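PDB 4EHU: 2-hydroxyisocaproyl-CoA dehydratase activator from Clostridium difficile, which hydrolyses ATP as it passes one electron from its [4Fe-4S] cluster to (R)-2-hydroxyisocaproyl-CoA dehydratase, activating that enzyme for L-leucine fermentation. Local coordinates for residues 14-17 with 23-26. Numbering follows the deposited sequence.
Sequences KGVI and DIVA. With ANP (phosphoaminophosphonic acid-adenylate ester), chain D.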
ATOM      1  N   LYS A  14      -3.409  13.739 -20.624  1.00 23.21           N
ATOM      2  CA  LYS A  14      -4.414  14.769 -20.843  1.00 24.98           C
ATOM      3  C   LYS A  14      -3.855  15.872 -21.718  1.00 24.10           C
ATOM      4  O   LYS A  14      -2.691  16.251 -21.576  1.00 25.57           O
ATOM      5  CB  LYS A  14      -4.864  15.370 -19.510  1.00 22.64           C
ATOM      6  CG  LYS A  14      -5.777  14.466 -18.678  1.00 21.26           C
ATOM      7  CD  LYS A  14      -5.007  13.319 -17.966  1.00 20.45           C
ATOM      8  CE  LYS A  14      -4.113  13.845 -16.837  1.00 19.97           C
ATOM      9  NZ  LYS A  14      -3.536  12.759 -15.975  1.00 22.26           N
ATOM     10  N   GLY A  15      -4.681  16.388 -22.627  1.00 25.03           N
ATOM     11  CA  GLY A  15      -4.266  17.466 -23.515  1.00 25.07           C
ATOM     12  C   GLY A  15      -5.340  18.527 -23.673  1.00 27.65           C
ATOM     13  O   GLY A  15      -6.531  18.224 -23.648  1.00 29.96           O
ATOM     14  N   VAL A  16      -4.914  19.773 -23.839  1.00 25.72           N
ATOM     15  CA  VAL A  16      -5.828  20.886 -24.093  1.00 26.50           C
ATOM     16  C   VAL A  16      -5.223  21.752 -25.183  1.00 28.33           C
ATOM     17  O   VAL A  16      -4.018  22.007 -25.150  1.00 28.38           O
ATOM     18  CB  VAL A  16      -6.006  21.765 -22.836  1.00 24.33           C
ATOM     19  CG1 VAL A  16      -6.703  23.062 -23.189  1.00 26.81           C
ATOM     20  CG2 VAL A  16      -6.797  20.994 -21.739  1.00 22.98           C
ATOM     21  N   ILE A  17      -6.042  22.169 -26.152  1.00 25.58           N
ATOM     22  CA  ILE A  17      -5.662  23.246 -27.059  1.00 26.63           C
ATOM     23  C   ILE A  17      -6.461  24.478 -26.662  1.00 29.58           C
ATOM     24  O   ILE A  17      -7.694  24.432 -26.555  1.00 30.65           O
ATOM     25  CB  ILE A  17      -5.936  22.907 -28.547  1.00 31.96           C
ATOM     26  CG1 ILE A  17      -5.057  21.738 -28.997  1.00 47.52           C
ATOM     27  CG2 ILE A  17      -5.669  24.139 -29.426  1.00 32.26           C
ATOM     28  CD1 ILE A  17      -5.229  21.347 -30.450  1.00 53.61           C
ATOM     29  N   ASP A  23      -9.982  30.485 -24.696  1.00 34.26           N
ATOM     30  CA  ASP A  23     -11.015  29.523 -25.058  1.00 36.59           C
ATOM     31  C   ASP A  23     -10.473  28.121 -25.325  1.00 36.08           C
ATOM     32  O   ASP A  23      -9.671  27.916 -26.230  1.00 35.47           O
ATOM     33  CB  ASP A  23     -11.784  30.024 -26.289  1.00 47.11           C
ATOM     34  CG  ASP A  23     -12.645  31.243 -25.986  1.00 57.53           C
ATOM     35  OD1 ASP A  23     -13.354  31.246 -24.950  1.00 58.44           O
ATOM     36  OD2 ASP A  23     -12.609  32.203 -26.782  1.00 66.10           O
ATOM     37  N   ILE A  24     -10.925  27.155 -24.531  1.00 34.10           N
ATOM     38  CA  ILE A  24     -10.595  25.757 -24.768  1.00 32.05           C
ATOM     39  C   ILE A  24     -11.317  25.288 -26.020  1.00 36.97           C
ATOM     40  O   ILE A  24     -12.544  25.197 -26.026  1.00 40.05           O
ATOM     41  CB  ILE A  24     -11.039  24.864 -23.593  1.00 30.73           C
ATOM     42  CG1 ILE A  24     -10.357  25.300 -22.293  1.00 38.50           C
ATOM     43  CG2 ILE A  24     -10.721  23.405 -23.885  1.00 33.00           C
ATOM     44  CD1 ILE A  24     -10.775  24.483 -21.076  1.00 33.08           C
ATOM     45  N   VAL A  25     -10.571  25.004 -27.085  1.00 38.98           N
ATOM     46  CA  VAL A  25     -11.183  24.560 -28.335  1.00 38.78           C
ATOM     47  C   VAL A  25     -11.096  23.042 -28.485  1.00 42.40           C
ATOM     48  O   VAL A  25     -11.726  22.461 -29.368  1.00 44.35           O
ATOM     49  CB  VAL A  25     -10.578  25.269 -29.581  1.00 40.80           C
ATOM     50  CG1 VAL A  25     -10.863  26.768 -29.528  1.00 40.64           C
ATOM     51  CG2 VAL A  25      -9.073  25.005 -29.707  1.00 37.66           C
ATOM     52  N   ALA A  26     -10.334  22.395 -27.606  1.00 43.03           N
ATOM     53  CA  ALA A  26     -10.205  20.944 -27.649  1.00 35.71           C
ATOM     54  C   ALA A  26      -9.581  20.418 -26.366  1.00 43.37           C
ATOM     55  O   ALA A  26      -8.752  21.076 -25.731  1.00 34.43           O
ATOM     56  CB  ALA A  26      -9.373  20.508 -28.855  1.00 38.78           C
TER
HETATM   57  PG  ANP D 302      -0.692  11.275 -10.931  1.00 18.56           P
HETATM   58  O1G ANP D 302       0.705  11.107 -11.516  1.00 19.89           O
HETATM   59  O2G ANP D 302      -1.090  12.729 -10.937  1.00 19.33           O
HETATM   60  O3G ANP D 302      -0.845  10.638  -9.606  1.00 20.61           O
HETATM   61  PB  ANP D 302      -2.646  10.995 -13.230  1.00 19.07           P
HETATM   62  O1B ANP D 302      -2.458  10.200 -14.496  1.00 21.23           O
HETATM   63  O2B ANP D 302      -2.546  12.516 -13.361  1.00 17.41           O
HETATM   64  N3B ANP D 302      -1.622  10.319 -12.011  1.00 18.01           N
HETATM   65  PA  ANP D 302      -5.523  11.391 -13.138  1.00 18.79           P
HETATM   66  O1A ANP D 302      -5.579  11.385 -14.625  1.00 19.66           O
HETATM   67  O2A ANP D 302      -5.634  12.678 -12.351  1.00 17.97           O
HETATM   68  O3A ANP D 302      -4.142  10.685 -12.664  1.00 18.26           O
HETATM   69  O5' ANP D 302      -6.578  10.366 -12.492  1.00 18.30           O
HETATM   70  C5' ANP D 302      -6.502   8.968 -12.789  1.00 19.73           C
HETATM   71  C4' ANP D 302      -7.710   8.269 -12.174  1.00 26.26           C
HETATM   72  O4' ANP D 302      -8.945   8.967 -12.102  1.00 22.75           O
HETATM   73  C3' ANP D 302      -7.888   6.766 -12.068  1.00 23.33           C
HETATM   74  O3' ANP D 302      -6.933   6.195 -11.163  1.00 22.02           O
HETATM   75  C2' ANP D 302      -9.351   6.639 -11.629  1.00 25.59           C
HETATM   76  O2' ANP D 302      -9.481   6.218 -10.259  1.00 25.85           O
HETATM   77  C1' ANP D 302      -9.976   8.025 -11.787  1.00 22.88           C
HETATM   78  N9  ANP D 302     -10.942   8.116 -12.897  1.00 21.97           N
HETATM   79  C8  ANP D 302     -10.661   8.158 -14.216  1.00 23.52           C
HETATM   80  N7  ANP D 302     -11.796   8.301 -14.944  1.00 23.49           N
HETATM   81  C5  ANP D 302     -12.819   8.357 -14.056  1.00 20.90           C
HETATM   82  C6  ANP D 302     -14.273   8.512 -14.135  1.00 22.14           C
HETATM   83  N6  ANP D 302     -14.864   8.612 -15.350  1.00 23.58           N
HETATM   84  N1  ANP D 302     -14.975   8.538 -12.972  1.00 20.67           N
HETATM   85  C2  ANP D 302     -14.390   8.442 -11.770  1.00 22.10           C
HETATM   86  N3  ANP D 302     -13.065   8.288 -11.624  1.00 20.97           N
HETATM   87  C4  ANP D 302     -12.254   8.249 -12.711  1.00 20.77           C
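I17 and A26 form an antiparallel hydrogen-bonded pair, their CA atoms 5.1 Å apart, where segments 14-17 and 23-26 meet in a beta hairpin. I17 N donates to A26 O over 3.0 Å with the amide hydrogen well directed (158°), although the donor stands above the carbonyl plane. In return I17 O takes V25 N at 3.0 Å and, more weakly, A26 N at 3.5 Å. One residue thus faces two, V25 and A26, which defines a classic beta bulge; V25 carries the irregularity, its psi of -10° being far from a strand value. The axes of the short segments run 118° apart, a departure from antiparallel to which the bulge probably contributes. A CA-H...O contact from V16 CA to A26 O, 3.4 Å long, gives that carbonyl a second approach.

Among the side chains, I17 CG2 meets V25 CG2 at 3.5 Å, the branches crossing at an angle. With V25 CG1 anti to the carbonyl carbon, CG2 falls between the backbone N and that carbon, a rotamer that also brings it close to I17 O. A26 CB lies on the same sheet face as the I17 side chain, whereas V16 CG1 reaches I24 CG2 on the other. At the far end K14, bent at chi2 and chi3, carries NZ to the nucleotide analogue, where it bridges ANP O2B and O1A, each 2.8 Å away; A12 O also receives a bond from NZ. This spans the beta and alpha phosphates and probably offsets their charge.

In this actin-type fold, strand 13-19 lies between 2-8 and strand 23-30, the latter at one edge of this chain's sheet. Helix 38-50 packs over I17 and A26 through L46 and T50, while helix 243-261 meets V16 through A245 and I24 through L246.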